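Extracellular solute-binding protein, family 7 (Colwellia psychrerythraea, PDB 4PET) probably serves as the periplasmic solute-binding protein of a TRAP transporter, and holds pyruvate together with a calcium ion. Local coordinates at residues Gln120-Tyr125 with Asn333-Gln338. Numbering follows the deposited sequence.
Sequences QHAWFY and NDYKHQ
Trp123 turns the edge of its indole toward the face of the Tyr335 ring, an offset edge-to-face pair in which the five-membered ring and the phenol have centroids 5.3 Å apart and planes inclined at 61°. The leading atom is Trp123 CD1, which comes within 3.6 Å of Tyr335 CG at the root of the ring. With CG anti to the backbone N (chi1 -160°), Tyr335 extends its phenol from helix 323-353 across the flank of helix 117-126, and its face receives a CH-pi contact from Trp123 CA, 4.1 Å from the ring centroid and 25° off the normal. Trp123 CB lies against the same ring, 3.7 Å from Tyr335 CD2.

Van der Waals contact continues at the far end of the phenol. There Ala122 CB sits at the ring edge, near its plane, 3.4 Å from Tyr335 OH and 4.1 Å from Tyr335 CE2. The three touching residues are buried, and Met115, from the loop ahead of helix 117-126, packs on both Trp123 and Tyr335. In this family 7 (DctP) solute-binding fold, helix 323-353 is the long C-terminal helix, here packed on the short helix 117-126, nearly 200 residues earlier in the chain; the Trp123 side chain is about 12 Å from that of the pyruvate-binding Tyr96.

The polar ends of both aromatics find partners beyond this interface. Trp123 NE1 hydrogen-bonds Ser331 OG, one turn before Tyr335 on the C-terminal helix, tying the indole to that helix a second way. Tyr335 OH is hydrogen-bonded to His278 ND1 of the second subunit, whose Ser274 also packs on Ala122. A leucine in place of Tyr335 would probably leave that histidine without its hydroxyl partner and open a gap beside Ala122 and Trp123 CA.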
loop_
_atom_site.group_PDB
_atom_site.type_symbol
_atom_site.label_atom_id
_atom_site.label_comp_id
_atom_site.label_asym_id
_atom_site.label_seq_id
_atom_site.Cartn_x
_atom_site.Cartn_y
_atom_site.Cartn_z
ATOM N N GLN A 120 1.563 -8.196 -1.602
ATOM C CA GLN A 120 0.404 -8.904 -2.115
ATOM C C GLN A 120 -0.319 -8.055 -3.164
ATOM O O GLN A 120 -0.834 -8.587 -4.149
ATOM C CB GLN A 120 -0.520 -9.318 -0.989
ATOM C CG GLN A 120 -1.621 -10.259 -1.425
ATOM C CD GLN A 120 -2.670 -10.373 -0.352
ATOM O OE1 GLN A 120 -3.118 -9.363 0.201
ATOM N NE2 GLN A 120 -3.035 -11.587 -0.016
ATOM N N HIS A 121 -0.281 -6.734 -3.023
ATOM C CA HIS A 121 -0.887 -5.897 -4.040
ATOM C C HIS A 121 -0.136 -5.990 -5.381
ATOM O O HIS A 121 -0.752 -6.056 -6.428
ATOM C CB HIS A 121 -0.963 -4.461 -3.542
ATOM C CG HIS A 121 -1.948 -4.282 -2.430
ATOM N ND1 HIS A 121 -1.909 -3.215 -1.557
ATOM C CD2 HIS A 121 -3.014 -5.032 -2.064
ATOM C CE1 HIS A 121 -2.907 -3.320 -0.699
ATOM N NE2 HIS A 121 -3.591 -4.416 -0.983
ATOM N N ALA A 122 1.189 -6.027 -5.324
ATOM C CA ALA A 122 2.010 -6.253 -6.490
ATOM C C ALA A 122 1.630 -7.584 -7.108
ATOM O O ALA A 122 1.498 -7.718 -8.351
ATOM C CB ALA A 122 3.480 -6.261 -6.098
ATOM N N TRP A 123 1.488 -8.578 -6.251
ATOM C CA TRP A 123 1.172 -9.914 -6.723
ATOM C C TRP A 123 -0.181 -9.928 -7.427
ATOM O O TRP A 123 -0.271 -10.468 -8.539
ATOM C CB TRP A 123 1.182 -10.941 -5.589
ATOM C CG TRP A 123 0.740 -12.305 -6.048
ATOM C CD1 TRP A 123 1.455 -13.175 -6.799
ATOM C CD2 TRP A 123 -0.535 -12.946 -5.797
ATOM N NE1 TRP A 123 0.713 -14.310 -7.057
ATOM C CE2 TRP A 123 -0.508 -14.195 -6.448
ATOM C CE3 TRP A 123 -1.680 -12.581 -5.097
ATOM C CZ2 TRP A 123 -1.578 -15.096 -6.391
ATOM C CZ3 TRP A 123 -2.758 -13.463 -5.062
ATOM C CH2 TRP A 123 -2.699 -14.709 -5.700
ATOM N N PHE A 124 -1.202 -9.306 -6.816
ATOM C CA PHE A 124 -2.560 -9.251 -7.387
ATOM C C PHE A 124 -2.619 -8.557 -8.737
ATOM O O PHE A 124 -3.108 -9.107 -9.692
ATOM C CB PHE A 124 -3.577 -8.528 -6.485
ATOM C CG PHE A 124 -4.289 -9.421 -5.535
ATOM C CD1 PHE A 124 -5.133 -10.434 -5.997
ATOM C CD2 PHE A 124 -4.105 -9.271 -4.158
ATOM C CE1 PHE A 124 -5.778 -11.287 -5.103
ATOM C CE2 PHE A 124 -4.769 -10.112 -3.253
ATOM C CZ PHE A 124 -5.602 -11.115 -3.722
ATOM N N TYR A 125 -2.129 -7.328 -8.781
ATOM C CA TYR A 125 -2.291 -6.469 -9.919
ATOM C C TYR A 125 -1.241 -6.625 -11.035
ATOM O O TYR A 125 -1.491 -6.248 -12.173
ATOM C CB TYR A 125 -2.335 -5.036 -9.380
ATOM C CG TYR A 125 -3.623 -4.745 -8.645
ATOM C CD1 TYR A 125 -4.848 -4.882 -9.298
ATOM C CD2 TYR A 125 -3.634 -4.339 -7.312
ATOM C CE1 TYR A 125 -6.049 -4.617 -8.653
ATOM C CE2 TYR A 125 -4.863 -4.072 -6.643
ATOM C CZ TYR A 125 -6.056 -4.213 -7.340
ATOM O OH TYR A 125 -7.274 -3.933 -6.759
ATOM N N ASN A 333 4.499 -18.700 -4.010
ATOM C CA ASN A 333 5.792 -19.034 -3.445
ATOM C C ASN A 333 6.933 -18.360 -4.253
ATOM O O ASN A 333 7.800 -17.686 -3.694
ATOM C CB ASN A 333 5.940 -20.568 -3.364
ATOM C CG ASN A 333 7.291 -21.001 -2.823
ATOM O OD1 ASN A 333 8.108 -21.598 -3.540
ATOM N ND2 ASN A 333 7.532 -20.712 -1.552
ATOM N N ASP A 334 6.890 -18.502 -5.570
ATOM C CA ASP A 334 7.894 -17.878 -6.430
ATOM C C ASP A 334 7.794 -16.370 -6.335
ATOM O O ASP A 334 8.809 -15.704 -6.283
ATOM C CB ASP A 334 7.675 -18.236 -7.888
ATOM C CG ASP A 334 7.912 -19.688 -8.174
ATOM O OD1 ASP A 334 8.388 -20.392 -7.248
ATOM O OD2 ASP A 334 7.607 -20.098 -9.321
ATOM N N TYR A 335 6.573 -15.836 -6.346
ATOM C CA TYR A 335 6.409 -14.394 -6.288
ATOM C C TYR A 335 6.927 -13.851 -4.946
ATOM O O TYR A 335 7.707 -12.896 -4.921
ATOM C CB TYR A 335 4.984 -13.927 -6.590
ATOM C CG TYR A 335 4.978 -12.445 -6.996
ATOM C CD1 TYR A 335 5.181 -12.071 -8.330
ATOM C CD2 TYR A 335 4.841 -11.427 -6.038
ATOM C CE1 TYR A 335 5.218 -10.733 -8.705
ATOM C CE2 TYR A 335 4.873 -10.093 -6.405
ATOM C CZ TYR A 335 5.065 -9.748 -7.736
ATOM O OH TYR A 335 5.113 -8.418 -8.093
ATOM N N LYS A 336 6.556 -14.484 -3.842
ATOM C CA LYS A 336 7.087 -14.071 -2.551
ATOM C C LYS A 336 8.615 -14.092 -2.539
ATOM O O LYS A 336 9.232 -13.139 -2.083
ATOM C CB LYS A 336 6.509 -14.904 -1.415
ATOM C CG LYS A 336 7.062 -14.474 -0.046
ATOM C CD LYS A 336 6.618 -15.386 1.059
ATOM C CE LYS A 336 7.124 -16.791 0.835
ATOM N NZ LYS A 336 7.636 -17.383 2.084
ATOM N N HIS A 337 9.236 -15.142 -3.079
ATOM C CA HIS A 337 10.697 -15.200 -3.086
ATOM C C HIS A 337 11.295 -13.972 -3.805
ATOM O O HIS A 337 12.318 -13.395 -3.372
ATOM C CB HIS A 337 11.169 -16.515 -3.723
ATOM C CG HIS A 337 12.649 -16.602 -3.932
ATOM N ND1 HIS A 337 13.537 -16.841 -2.902
ATOM C CD2 HIS A 337 13.402 -16.477 -5.053
ATOM C CE1 HIS A 337 14.770 -16.863 -3.378
ATOM N NE2 HIS A 337 14.715 -16.651 -4.682
ATOM N N GLN A 338 10.651 -13.573 -4.898
ATOM C CA GLN A 338 11.161 -12.506 -5.739
ATOM C C GLN A 338 10.979 -11.138 -5.112
ATOM O O GLN A 338 11.934 -10.357 -5.020
ATOM C CB GLN A 338 10.467 -12.527 -7.084
ATOM C CG GLN A 338 10.772 -11.325 -7.943
ATOM C CD GLN A 338 10.239 -11.497 -9.338
ATOM O OE1 GLN A 338 9.259 -10.855 -9.739
ATOM N NE2 GLN A 338 10.867 -12.383 -10.083
#